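Local atomic coordinates of beta-glucosidase (Saccharopolyspora erythraea D, PDB entry 5M6G), a protein that probably hydrolyses terminal, non-reducing beta-D-glucosyl residues with release of beta-D-glucose, as a glycoside hydrolase of family 3. Residues 558-563 / 585-590; 79-84 / 116-121; 254-259 / 289-294. One frame throughout, in Å; residues are numbered along the deposited sequence. Where two conformers were deposited one is given.

In the fold
Along the chain the three contacts follow one another in the order 2, 3, 1; none nests in or crosses another. Contact 2 closes first, bringing the end of helix 77-82 against the turn after helix 101-116. Contact 3 then joins helices 252-259 and 290-300. Both lie in the N-terminal domain, which is of the TIM-barrel type. Contact 1 comes last, in the C-terminal domain, and joins strand 555-560 to a loop after helix 567-573. Contacts 1 and 2 sit on opposite sides of the chain's centre, with their centres 48 Å apart. Contacts 1 and 3 are closer, with nearest atoms about 11 Å apart, but do not touch.

Contact 1 of 3, residues 558-563 / 585-590; sequences ASWLPG and MTWMRS
The backbones of Ala-558 and Trp-587 stay well apart, with 11.0 Å between their CA atoms. No hydrogen bond joins segments 558-563 and 585-590. The first lies on strand 555-560, while the second has no regular structure. Side chains bridge the gap. CB of Ala-558 points toward the loop, and CB of Trp-587 toward the strand. In Trp-587, CG lies anti to the backbone N (chi1 -161°), which helps send the six-membered ring to the strand. One atom of that ring, CZ3, makes both contacts. It lies 3.9 Å from Trp-560 CH2 and 4.1 Å from Ala-558 CB. The two tryptophans run past each other in opposite directions and come closest at these ring atoms. Ala-558 CB also covers one face of the Trp-560 ring, off-centre, 3.9 Å above its plane. All three residues are buried. Trp-587 also packs edge-to-face with Phe-606 and touches Leu-416 of strand 414-418. Trp-560 rests on Ile-147 and Ala-151 of helix 146-152. The contact is apolar packing of strand 555-560, in the mixed sheet of the C-terminal domain of a family 3 glycoside hydrolase, on the loop after helix 567-573.

Contact 2 of 3, residues 79-84 / 116-121; sequences AVADHR and LSTPLG
Arg-84 turns back over Thr-118 and Pro-119: CG is anti to the carbonyl carbon (chi1 -43°) and the chain bends at chi2 (-64°), which lays the guanidinium against Pro-119. Pro-119 CD then sits over one face of the guanidinium, off-centre, 3.4 Å from Arg-84 NH2. The arginine chain and the proline ring cross at about a right angle. Thr-118 turns its methyl to the helix, with CG2 3.9 Å from Ala-81 CB. The guanidinium is held by its own helix end. Arg-84 NH1 donates to Ala-81 O at 2.9 Å, with the oxygen near the guanidinium plane. The backbone N of Arg-84 donates to Ala-81 O at 3.0 Å, from the opposite face of the carbonyl plane. A leucine in place of Arg-84 would probably cost Ala-81 O one of its two donors and deprive Pro-119 of the flat group it packs on. Thr-118 OG1 accepts from Gly-121 N at 3.0 Å, an ST motif that holds the turn. Far from the annotated sites, a Schellman motif closing helix 77-82 thus packs on the turn between helix 101-116 and strand 125-128, joining two helix-to-strand connections of the TIM-barrel-type domain.

Contact 3 of 3, residues 254-259 / 289-294; sequences ELREIH and STYLVN
Leu-255 meets Leu-292 tip to tip, methyl against methyl. Its CD2 lies 4.0 Å from Leu-292 CD1 and 4.1 Å from Leu-292 CD2, so it faces both branches of its partner. This is helix-to-helix packing in the N-terminal domain, which belongs to the TIM-barrel clan. Helix 252-259 supplies one leucine and helix 290-300 the other. The backbones do not meet here: the CA atoms of Leu-255 and Leu-292 are 10.6 Å apart, and the side chains bridge the distance. Leu-255 places CG anti to its backbone N (chi1 -175°), which sends CD2 toward the second helix. Both leucines are buried and both also touch Trp-281 of strand 280-281, which adds to the apolar patch.

A polar pair, Arg-256 and Tyr-291, accompanies the leucines. Arg-256 stretches out from CG to NE and brings NH2 to 3.5 Å from Tyr-291 OH. The hydroxyl lies at the guanidinium edge, near its plane, and the planes of the two groups are 60° apart. This approach is not a hydrogen bond. Glu-252 joins the pair instead: its OE2 forms a salt bridge with Arg-256 NE and a hydrogen bond with Tyr-291 OH. Arg-256 NH2 forms a second salt bridge, with Glu-300. Two carboxylates thus fix the guanidinium, and one of them also holds the tyrosine end. Both Arg-256 and Tyr-291 also touch Val-296.

The start of helix 290-300 is capped. Ser-289 is the N-cap, and its OG accepts from Leu-292 N at 3.0 Å, with an N-H...O angle of 160°.

Contact 1 of 3, residues 558-563 / 585-590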
ATOM      1  N   ALA A 558       6.595   0.999 -19.950  1.00  9.33           N
ATOM      2  CA  ALA A 558       6.301   0.354 -18.671  1.00  9.20           C
ATOM      3  C   ALA A 558       5.209   1.152 -17.970  1.00 11.90           C
ATOM      4  O   ALA A 558       5.392   2.338 -17.681  1.00 15.12           O
ATOM      5  CB  ALA A 558       7.552   0.271 -17.795  1.00 15.82           C
ATOM      6  N   SER A 559       4.078   0.507 -17.697  0.51 10.97           N
ATOM      7  CA  SER A 559       2.928   1.191 -17.121  0.51 12.21           C
ATOM      8  C   SER A 559       2.697   0.866 -15.656  0.51 10.69           C
ATOM      9  O   SER A 559       1.887   1.547 -15.014  0.51  9.97           O
ATOM     10  CB  SER A 559       1.653   0.858 -17.912  0.51 11.85           C
ATOM     11  OG  SER A 559       1.720   1.413 -19.214  0.51 12.14           O
ATOM     12  N   TRP A 560       3.373  -0.144 -15.120  1.00 12.88           N
ATOM     13  CA  TRP A 560       3.272  -0.554 -13.698  1.00 12.19           C
ATOM     14  C   TRP A 560       1.822  -0.997 -13.444  1.00 13.34           C
ATOM     15  O   TRP A 560       1.275  -1.771 -14.245  1.00 11.18           O
ATOM     16  CB  TRP A 560       3.794   0.542 -12.788  1.00 11.30           C
ATOM     17  CG  TRP A 560       5.077   1.119 -13.269  1.00 11.15           C
ATOM     18  CD1 TRP A 560       5.282   2.382 -13.737  1.00 10.04           C
ATOM     19  CD2 TRP A 560       6.335   0.435 -13.380  1.00 13.77           C
ATOM     20  NE1 TRP A 560       6.598   2.535 -14.125  1.00 12.11           N
ATOM     21  CE2 TRP A 560       7.266   1.357 -13.908  1.00 12.15           C
ATOM     22  CE3 TRP A 560       6.767  -0.857 -13.064  1.00 10.90           C
ATOM     23  CZ2 TRP A 560       8.612   1.027 -14.124  1.00 11.34           C
ATOM     24  CZ3 TRP A 560       8.102  -1.190 -13.290  1.00 11.98           C
ATOM     25  CH2 TRP A 560       9.009  -0.246 -13.817  1.00 13.70           C
ATOM     26  N   LEU A 561       1.193  -0.573 -12.342  1.00 11.51           N
ATOM     27  CA  LEU A 561      -0.190  -0.927 -12.014  1.00 12.04           C
ATOM     28  C   LEU A 561      -0.952   0.376 -11.840  1.00  8.49           C
ATOM     29  O   LEU A 561      -1.078   0.888 -10.713  1.00 11.86           O
ATOM     30  CB  LEU A 561      -0.267  -1.788 -10.753  1.00 10.24           C
ATOM     31  CG  LEU A 561       0.564  -3.067 -10.832  1.00 13.20           C
ATOM     32  CD1 LEU A 561       0.721  -3.710  -9.443  1.00  8.57           C
ATOM     33  CD2 LEU A 561      -0.045  -4.036 -11.840  1.00 12.95           C
ATOM     34  N   PRO A 562      -1.479   0.946 -12.931  1.00 10.82           N
ATOM     35  CA  PRO A 562      -1.895   2.358 -12.905  1.00 12.25           C
ATOM     36  C   PRO A 562      -3.188   2.639 -12.170  1.00 12.95           C
ATOM     37  O   PRO A 562      -3.445   3.806 -11.856  1.00 13.81           O
ATOM     38  CB  PRO A 562      -2.031   2.716 -14.397  1.00 12.81           C
ATOM     39  CG  PRO A 562      -2.233   1.409 -15.091  1.00 11.98           C
ATOM     40  CD  PRO A 562      -1.462   0.383 -14.292  1.00 11.98           C
ATOM     41  N   GLY A 563      -4.011   1.635 -11.891  1.00 11.98           N
ATOM     42  CA  GLY A 563      -5.218   1.882 -11.129  1.00 12.06           C
ATOM     43  C   GLY A 563      -6.455   2.097 -11.981  1.00 14.20           C
ATOM     44  O   GLY A 563      -6.559   1.563 -13.088  1.00 13.33           O
ATOM     45  N   MET A 585      13.352   1.061 -10.153  1.00 16.29           N
ATOM     46  CA  MET A 585      14.124  -0.154  -9.918  1.00 13.69           C
ATOM     47  C   MET A 585      15.033  -0.376 -11.116  1.00 16.98           C
ATOM     48  O   MET A 585      14.683  -0.025 -12.247  1.00 16.82           O
ATOM     49  CB  MET A 585      13.235  -1.411  -9.727  1.00 15.61           C
ATOM     50  CG  MET A 585      12.592  -1.618  -8.341  1.00 19.17           C
ATOM     51  SD  MET A 585      11.363  -0.360  -7.980  1.00 27.95           S
ATOM     52  CE  MET A 585      10.469  -1.013  -6.556  1.00 18.14           C
ATOM     53  N   THR A 586      16.200  -0.963 -10.862  1.00 15.31           N
ATOM     54  CA  THR A 586      17.090  -1.375 -11.941  1.00 14.86           C
ATOM     55  C   THR A 586      16.484  -2.564 -12.689  1.00 13.76           C
ATOM     56  O   THR A 586      15.990  -3.511 -12.073  1.00 14.85           O
ATOM     57  CB  THR A 586      18.459  -1.738 -11.361  1.00 14.08           C
ATOM     58  OG1 THR A 586      19.060  -0.573 -10.778  1.00 17.21           O
ATOM     59  CG2 THR A 586      19.374  -2.273 -12.430  1.00 13.23           C
ATOM     60  N   TRP A 587      16.519  -2.525 -14.017  1.00 13.64           N
ATOM     61  CA  TRP A 587      15.837  -3.524 -14.838  1.00 13.13           C
ATOM     62  C   TRP A 587      16.824  -4.593 -15.301  1.00 14.51           C
ATOM     63  O   TRP A 587      17.778  -4.288 -16.026  1.00 14.28           O
ATOM     64  CB  TRP A 587      15.159  -2.864 -16.038  1.00 12.68           C
ATOM     65  CG  TRP A 587      14.098  -3.710 -16.670  1.00 15.93           C
ATOM     66  CD1 TRP A 587      14.258  -4.942 -17.247  1.00 16.86           C
ATOM     67  CD2 TRP A 587      12.706  -3.380 -16.803  1.00 12.89           C
ATOM     68  NE1 TRP A 587      13.043  -5.400 -17.729  1.00 14.93           N
ATOM     69  CE2 TRP A 587      12.078  -4.459 -17.465  1.00 14.61           C
ATOM     70  CE3 TRP A 587      11.930  -2.278 -16.423  1.00 13.77           C
ATOM     71  CZ2 TRP A 587      10.714  -4.471 -17.747  1.00 13.94           C
ATOM     72  CZ3 TRP A 587      10.567  -2.293 -16.712  1.00 15.19           C
ATOM     73  CH2 TRP A 587       9.979  -3.376 -17.367  1.00 13.96           C
ATOM     74  N   MET A 588      16.546  -5.849 -14.950  1.00 13.13           N
ATOM     75  CA  MET A 588      17.486  -6.949 -15.154  1.00 11.80           C
ATOM     76  C   MET A 588      17.735  -7.248 -16.639  1.00 15.15           C
ATOM     77  O   MET A 588      16.833  -7.152 -17.481  1.00 13.79           O
ATOM     78  CB  MET A 588      16.954  -8.213 -14.475  1.00 13.62           C
ATOM     79  CG  MET A 588      15.757  -8.830 -15.218  1.00 16.48           C
ATOM     80  SD  MET A 588      14.815 -10.049 -14.305  1.00 19.10           S
ATOM     81  CE  MET A 588      13.490  -9.029 -13.641  1.00 14.00           C
ATOM     82  N   ARG A 589      18.987  -7.632 -16.955  1.00 11.76           N
ATOM     83  CA  ARG A 589      19.262  -8.316 -18.217  1.00 14.13           C
ATOM     84  C   ARG A 589      18.839  -9.771 -18.143  1.00 17.07           C
ATOM     85  O   ARG A 589      18.562 -10.397 -19.172  1.00 14.87           O
ATOM     86  CB  ARG A 589      20.755  -8.277 -18.573  1.00 14.55           C
ATOM     87  CG  ARG A 589      21.248  -6.985 -19.155  1.00 18.68           C
ATOM     88  CD  ARG A 589      22.685  -7.126 -19.684  1.00 14.29           C
ATOM     89  NE  ARG A 589      23.234  -5.809 -19.981  1.00 14.01           N
ATOM     90  CZ  ARG A 589      22.954  -5.116 -21.076  1.00 14.74           C
ATOM     91  NH1 ARG A 589      22.124  -5.611 -21.991  1.00 14.71           N
ATOM     92  NH2 ARG A 589      23.491  -3.917 -21.249  1.00 17.71           N
ATOM     93  N   SER A 590      18.809 -10.318 -16.934  1.00 15.84           N
ATOM     94  CA  SER A 590      18.555 -11.730 -16.727  1.00 14.29           C
ATOM     95  C   SER A 590      18.033 -11.916 -15.313  1.00 16.81           C
ATOM     96  O   SER A 590      18.498 -11.250 -14.385  1.00 15.50           O
ATOM     97  CB  SER A 590      19.831 -12.553 -16.942  1.00 18.38           C
ATOM     98  OG  SER A 590      19.695 -13.839 -16.387  1.00 20.12           O
TER

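Contact 2 of 3, residues 79-84 / 116-121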
ATOM      1  N   ALA A  79     -19.531  -7.024  20.905  1.00 18.58           N
ATOM      2  CA  ALA A  79     -18.383  -7.747  21.455  1.00 18.97           C
ATOM      3  C   ALA A  79     -17.172  -6.841  21.613  1.00 18.68           C
ATOM      4  O   ALA A  79     -16.415  -6.966  22.585  1.00 16.92           O
ATOM      5  CB  ALA A  79     -18.021  -8.933  20.566  1.00 24.54           C
ATOM      6  N   VAL A  80     -16.946  -5.948  20.646  1.00 18.46           N
ATOM      7  CA  VAL A  80     -15.851  -4.989  20.777  1.00 18.69           C
ATOM      8  C   VAL A  80     -16.040  -4.149  22.034  1.00 18.51           C
ATOM      9  O   VAL A  80     -15.109  -3.969  22.826  1.00 17.62           O
ATOM     10  CB  VAL A  80     -15.747  -4.114  19.513  1.00 20.70           C
ATOM     11  CG1 VAL A  80     -14.786  -2.945  19.745  1.00 20.27           C
ATOM     12  CG2 VAL A  80     -15.291  -4.963  18.324  1.00 17.05           C
ATOM     13  N   ALA A  81     -17.260  -3.654  22.256  1.00 18.33           N
ATOM     14  CA  ALA A  81     -17.526  -2.880  23.467  1.00 19.87           C
ATOM     15  C   ALA A  81     -17.421  -3.742  24.722  1.00 19.49           C
ATOM     16  O   ALA A  81     -16.819  -3.316  25.719  1.00 19.41           O
ATOM     17  CB  ALA A  81     -18.903  -2.218  23.385  1.00 18.55           C
ATOM     18  N   ASP A  82     -17.990  -4.957  24.697  1.00 18.00           N
ATOM     19  CA  ASP A  82     -17.959  -5.817  25.882  1.00 17.34           C
ATOM     20  C   ASP A  82     -16.536  -6.072  26.367  1.00 15.41           C
ATOM     21  O   ASP A  82     -16.309  -6.195  27.575  1.00 16.46           O
ATOM     22  CB  ASP A  82     -18.653  -7.152  25.602  1.00 16.66           C
ATOM     23  CG  ASP A  82     -20.165  -7.027  25.503  1.00 25.53           C
ATOM     24  OD1 ASP A  82     -20.713  -5.947  25.811  1.00 23.51           O
ATOM     25  OD2 ASP A  82     -20.811  -8.023  25.121  1.00 24.89           O
ATOM     26  N   HIS A  83     -15.564  -6.159  25.455  1.00 14.43           N
ATOM     27  CA  HIS A  83     -14.182  -6.426  25.838  1.00 18.26           C
ATOM     28  C   HIS A  83     -13.334  -5.164  25.923  1.00 16.90           C
ATOM     29  O   HIS A  83     -12.122  -5.258  26.184  1.00 17.30           O
ATOM     30  CB  HIS A  83     -13.552  -7.433  24.865  1.00 19.16           C
ATOM     31  CG  HIS A  83     -14.124  -8.812  24.993  1.00 24.65           C
ATOM     32  ND1 HIS A  83     -15.141  -9.275  24.186  1.00 23.30           N
ATOM     33  CD2 HIS A  83     -13.852  -9.810  25.867  1.00 21.40           C
ATOM     34  CE1 HIS A  83     -15.459 -10.506  24.544  1.00 25.03           C
ATOM     35  NE2 HIS A  83     -14.693 -10.854  25.563  1.00 31.74           N
ATOM     36  N   ARG A  84     -13.943  -3.994  25.738  1.00 13.23           N
ATOM     37  CA  ARG A  84     -13.243  -2.716  25.837  1.00 18.87           C
ATOM     38  C   ARG A  84     -12.084  -2.668  24.844  1.00 16.92           C
ATOM     39  O   ARG A  84     -11.002  -2.164  25.143  1.00 16.64           O
ATOM     40  CB  ARG A  84     -12.749  -2.462  27.266  1.00 15.17           C
ATOM     41  CG  ARG A  84     -13.769  -2.808  28.354  1.00 20.86           C
ATOM     42  CD  ARG A  84     -14.996  -1.938  28.275  1.00 16.48           C
ATOM     43  NE  ARG A  84     -15.814  -2.060  29.488  1.00 24.09           N
ATOM     44  CZ  ARG A  84     -17.061  -2.523  29.526  1.00 22.63           C
ATOM     45  NH1 ARG A  84     -17.668  -2.909  28.410  1.00 16.41           N
ATOM     46  NH2 ARG A  84     -17.706  -2.585  30.685  1.00 21.06           N
ATOM     47  N   LEU A 116     -18.673   3.873  22.269  1.00 15.12           N
ATOM     48  CA  LEU A 116     -19.010   5.053  23.055  1.00 15.21           C
ATOM     49  C   LEU A 116     -19.936   4.753  24.229  1.00 13.85           C
ATOM     50  O   LEU A 116     -20.097   5.619  25.094  1.00 16.57           O
ATOM     51  CB  LEU A 116     -19.660   6.113  22.159  1.00 14.28           C
ATOM     52  CG  LEU A 116     -18.827   6.743  21.036  1.00 15.84           C
ATOM     53  CD1 LEU A 116     -19.690   7.665  20.191  1.00 17.71           C
ATOM     54  CD2 LEU A 116     -17.625   7.491  21.549  1.00 12.55           C
ATOM     55  N   SER A 117     -20.535   3.563  24.297  1.00 15.27           N
ATOM     56  CA  SER A 117     -21.492   3.228  25.348  0.53 17.66           C
ATOM     57  C   SER A 117     -20.846   2.557  26.554  1.00 16.73           C
ATOM     58  O   SER A 117     -21.556   2.218  27.511  1.00 15.70           O
ATOM     59  CB  SER A 117     -22.589   2.311  24.797  0.53 15.10           C
ATOM     60  OG  SER A 117     -22.072   1.017  24.535  0.53 17.70           O
ATOM     61  N   THR A 118     -19.537   2.346  26.529  1.00 14.92           N
ATOM     62  CA  THR A 118     -18.839   1.700  27.626  1.00 13.92           C
ATOM     63  C   THR A 118     -18.726   2.670  28.798  1.00 13.63           C
ATOM     64  O   THR A 118     -18.970   3.869  28.644  1.00 14.93           O
ATOM     65  CB  THR A 118     -17.454   1.250  27.169  1.00 15.10           C
ATOM     66  OG1 THR A 118     -16.666   2.404  26.859  1.00 14.68           O
ATOM     67  CG2 THR A 118     -17.561   0.357  25.953  1.00 17.41           C
ATOM     68  N   PRO A 119     -18.326   2.188  29.987  1.00 15.32           N
ATOM     69  CA  PRO A 119     -18.266   3.103  31.143  1.00 14.96           C
ATOM     70  C   PRO A 119     -17.370   4.314  30.928  1.00 13.59           C
ATOM     71  O   PRO A 119     -17.739   5.421  31.334  1.00 17.16           O
ATOM     72  CB  PRO A 119     -17.754   2.192  32.272  1.00 15.65           C
ATOM     73  CG  PRO A 119     -18.318   0.844  31.916  1.00 17.69           C
ATOM     74  CD  PRO A 119     -18.169   0.777  30.402  1.00 13.90           C
ATOM     75  N   LEU A 120     -16.197   4.148  30.298  1.00 13.39           N
ATOM     76  CA  LEU A 120     -15.345   5.296  30.012  1.00 11.70           C
ATOM     77  C   LEU A 120     -15.657   5.941  28.673  1.00 15.43           C
ATOM     78  O   LEU A 120     -15.297   7.106  28.465  1.00 13.66           O
ATOM     79  CB  LEU A 120     -13.861   4.894  30.041  1.00 12.98           C
ATOM     80  CG  LEU A 120     -13.376   4.430  31.420  1.00 13.15           C
ATOM     81  CD1 LEU A 120     -11.965   3.868  31.322  1.00 12.40           C
ATOM     82  CD2 LEU A 120     -13.414   5.586  32.388  1.00 15.67           C
ATOM     83  N   GLY A 121     -16.319   5.224  27.769  1.00 13.58           N
ATOM     84  CA  GLY A 121     -16.669   5.803  26.486  1.00 13.43           C
ATOM     85  C   GLY A 121     -15.480   6.132  25.610  1.00 14.29           C
ATOM     86  O   GLY A 121     -15.530   7.108  24.851  1.00 16.16           O
TER

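Contact 3 of 3, residues 254-259 / 289-294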
ATOM      1  N   GLU A 254      24.195  -1.893   6.758  1.00 17.90           N
ATOM      2  CA  GLU A 254      23.367  -1.958   5.551  1.00 15.02           C
ATOM      3  C   GLU A 254      21.900  -1.726   5.886  1.00 15.01           C
ATOM      4  O   GLU A 254      21.177  -1.054   5.134  1.00 15.97           O
ATOM      5  CB  GLU A 254      23.542  -3.309   4.846  1.00 18.70           C
ATOM      6  CG  GLU A 254      24.930  -3.531   4.247  1.00 33.23           C
ATOM      7  CD  GLU A 254      25.159  -4.962   3.753  1.00 36.58           C
ATOM      8  OE1 GLU A 254      25.322  -5.900   4.581  1.00 27.91           O
ATOM      9  OE2 GLU A 254      25.183  -5.143   2.521  1.00 43.81           O
ATOM     10  N   LEU A 255      21.439  -2.285   7.003  1.00 17.29           N
ATOM     11  CA  LEU A 255      20.060  -2.059   7.423  1.00 16.89           C
ATOM     12  C   LEU A 255      19.817  -0.581   7.678  1.00 15.15           C
ATOM     13  O   LEU A 255      18.809  -0.023   7.235  1.00 15.83           O
ATOM     14  CB  LEU A 255      19.749  -2.889   8.672  1.00 12.68           C
ATOM     15  CG  LEU A 255      18.304  -2.875   9.191  1.00 15.18           C
ATOM     16  CD1 LEU A 255      17.416  -3.684   8.262  1.00 15.88           C
ATOM     17  CD2 LEU A 255      18.214  -3.408  10.632  1.00 13.93           C
ATOM     18  N   ARG A 256      20.757   0.079   8.358  1.00 15.70           N
ATOM     19  CA  ARG A 256      20.610   1.491   8.684  1.00 14.58           C
ATOM     20  C   ARG A 256      20.764   2.385   7.464  1.00 17.25           C
ATOM     21  O   ARG A 256      20.121   3.439   7.390  1.00 19.35           O
ATOM     22  CB  ARG A 256      21.627   1.895   9.752  1.00 17.95           C
ATOM     23  CG  ARG A 256      21.356   1.289  11.109  1.00 15.83           C
ATOM     24  CD  ARG A 256      22.463   1.614  12.080  1.00 15.60           C
ATOM     25  NE  ARG A 256      22.047   1.392  13.462  1.00 16.63           N
ATOM     26  CZ  ARG A 256      21.440   2.304  14.217  1.00 13.91           C
ATOM     27  NH1 ARG A 256      21.161   3.504  13.721  1.00 17.07           N
ATOM     28  NH2 ARG A 256      21.096   2.012  15.468  1.00 16.22           N
ATOM     29  N   GLU A 257      21.613   2.000   6.504  1.00 16.58           N
ATOM     30  CA  GLU A 257      21.854   2.872   5.359  1.00 13.85           C
ATOM     31  C   GLU A 257      20.803   2.717   4.265  1.00 14.67           C
ATOM     32  O   GLU A 257      20.487   3.699   3.582  1.00 17.01           O
ATOM     33  CB  GLU A 257      23.250   2.618   4.784  1.00 18.46           C
ATOM     34  CG  GLU A 257      24.365   3.025   5.732  1.00 22.85           C
ATOM     35  CD  GLU A 257      25.736   2.861   5.113  1.00 31.10           C
ATOM     36  OE1 GLU A 257      25.821   2.191   4.063  1.00 30.12           O
ATOM     37  OE2 GLU A 257      26.720   3.388   5.682  1.00 37.01           O
ATOM     38  N   ILE A 258      20.245   1.525   4.087  1.00 11.93           N
ATOM     39  CA  ILE A 258      19.289   1.269   3.009  1.00 15.08           C
ATOM     40  C   ILE A 258      17.838   1.324   3.496  1.00 17.42           C
ATOM     41  O   ILE A 258      17.009   2.022   2.914  1.00 18.32           O
ATOM     42  CB  ILE A 258      19.591  -0.083   2.329  1.00 16.32           C
ATOM     43  CG1 ILE A 258      21.011  -0.089   1.760  1.00 18.93           C
ATOM     44  CG2 ILE A 258      18.546  -0.370   1.237  1.00 18.41           C
ATOM     45  CD1 ILE A 258      21.365  -1.368   0.997  1.00 23.17           C
ATOM     46  N   HIS A 259      17.508   0.596   4.567  1.00 14.88           N
ATOM     47  CA  HIS A 259      16.111   0.344   4.908  1.00 15.54           C
ATOM     48  C   HIS A 259      15.558   1.275   5.973  1.00 19.75           C
ATOM     49  O   HIS A 259      14.358   1.574   5.958  1.00 15.48           O
ATOM     50  CB  HIS A 259      15.946  -1.111   5.362  1.00 17.08           C
ATOM     51  CG  HIS A 259      16.370  -2.104   4.325  1.00 20.32           C
ATOM     52  ND1 HIS A 259      15.536  -2.511   3.304  1.00 16.61           N
ATOM     53  CD2 HIS A 259      17.549  -2.746   4.127  1.00 16.87           C
ATOM     54  CE1 HIS A 259      16.179  -3.371   2.530  1.00 16.60           C
ATOM     55  NE2 HIS A 259      17.401  -3.530   3.007  1.00 12.34           N
ATOM     56  N   SER A 289      12.009  -8.185  18.371  1.00 16.59           N
ATOM     57  CA  SER A 289      13.289  -7.475  18.420  1.00 16.62           C
ATOM     58  C   SER A 289      13.156  -6.265  19.331  1.00 16.59           C
ATOM     59  O   SER A 289      12.811  -5.164  18.900  1.00 16.04           O
ATOM     60  CB  SER A 289      13.749  -7.069  17.027  1.00 15.53           C
ATOM     61  OG  SER A 289      14.954  -6.311  17.120  1.00 18.18           O
ATOM     62  N   THR A 290      13.446  -6.471  20.616  1.00 17.09           N
ATOM     63  CA  THR A 290      13.521  -5.342  21.533  1.00 17.79           C
ATOM     64  C   THR A 290      14.502  -4.291  21.025  1.00 14.24           C
ATOM     65  O   THR A 290      14.254  -3.084  21.138  1.00 14.62           O
ATOM     66  CB  THR A 290      13.926  -5.833  22.926  1.00 19.73           C
ATOM     67  OG1 THR A 290      13.054  -6.901  23.324  1.00 19.54           O
ATOM     68  CG2 THR A 290      13.826  -4.713  23.945  1.00 16.38           C
ATOM     69  N   TYR A 291      15.618  -4.733  20.439  1.00 14.83           N
ATOM     70  CA  TYR A 291      16.621  -3.785  19.973  1.00 14.51           C
ATOM     71  C   TYR A 291      16.056  -2.887  18.875  1.00 12.98           C
ATOM     72  O   TYR A 291      16.110  -1.656  18.976  1.00 15.07           O
ATOM     73  CB  TYR A 291      17.879  -4.520  19.485  1.00 14.48           C
ATOM     74  CG  TYR A 291      18.904  -3.581  18.889  1.00 15.31           C
ATOM     75  CD1 TYR A 291      19.519  -2.615  19.676  1.00 16.61           C
ATOM     76  CD2 TYR A 291      19.246  -3.649  17.539  1.00 15.56           C
ATOM     77  CE1 TYR A 291      20.443  -1.737  19.146  1.00 15.62           C
ATOM     78  CE2 TYR A 291      20.176  -2.776  16.992  1.00 17.24           C
ATOM     79  CZ  TYR A 291      20.777  -1.826  17.804  1.00 21.78           C
ATOM     80  OH  TYR A 291      21.700  -0.952  17.277  1.00 19.27           O
ATOM     81  N   LEU A 292      15.488  -3.481  17.824  1.00 11.30           N
ATOM     82  CA  LEU A 292      15.059  -2.648  16.705  1.00 13.60           C
ATOM     83  C   LEU A 292      13.804  -1.853  17.046  1.00 14.63           C
ATOM     84  O   LEU A 292      13.692  -0.682  16.668  1.00 14.04           O
ATOM     85  CB  LEU A 292      14.847  -3.500  15.448  1.00 13.36           C
ATOM     86  CG  LEU A 292      16.132  -4.051  14.823  1.00 14.13           C
ATOM     87  CD1 LEU A 292      15.832  -4.807  13.539  1.00 14.94           C
ATOM     88  CD2 LEU A 292      17.120  -2.923  14.549  1.00 12.83           C
ATOM     89  N   VAL A 293      12.860  -2.455  17.774  1.00 14.16           N
ATOM     90  CA  VAL A 293      11.579  -1.786  18.021  1.00 15.17           C
ATOM     91  C   VAL A 293      11.683  -0.832  19.206  1.00 15.41           C
ATOM     92  O   VAL A 293      11.302   0.340  19.116  1.00 16.58           O
ATOM     93  CB  VAL A 293      10.456  -2.820  18.235  1.00 14.98           C
ATOM     94  CG1 VAL A 293       9.146  -2.114  18.554  1.00 14.25           C
ATOM     95  CG2 VAL A 293      10.284  -3.682  17.010  1.00 11.30           C
ATOM     96  N   ASN A 294      12.187  -1.310  20.343  1.00 16.09           N
ATOM     97  CA  ASN A 294      12.260  -0.406  21.484  1.00 12.49           C
ATOM     98  C   ASN A 294      13.506   0.464  21.432  1.00 16.31           C
ATOM     99  O   ASN A 294      13.416   1.694  21.543  1.00 18.33           O
ATOM    100  CB  ASN A 294      12.211  -1.175  22.799  1.00 17.08           C
ATOM    101  CG  ASN A 294      12.212  -0.244  23.997  1.00 26.24           C
ATOM    102  OD1 ASN A 294      11.173   0.292  24.380  1.00 26.94           O
ATOM    103  ND2 ASN A 294      13.393  -0.018  24.572  1.00 21.59           N
TER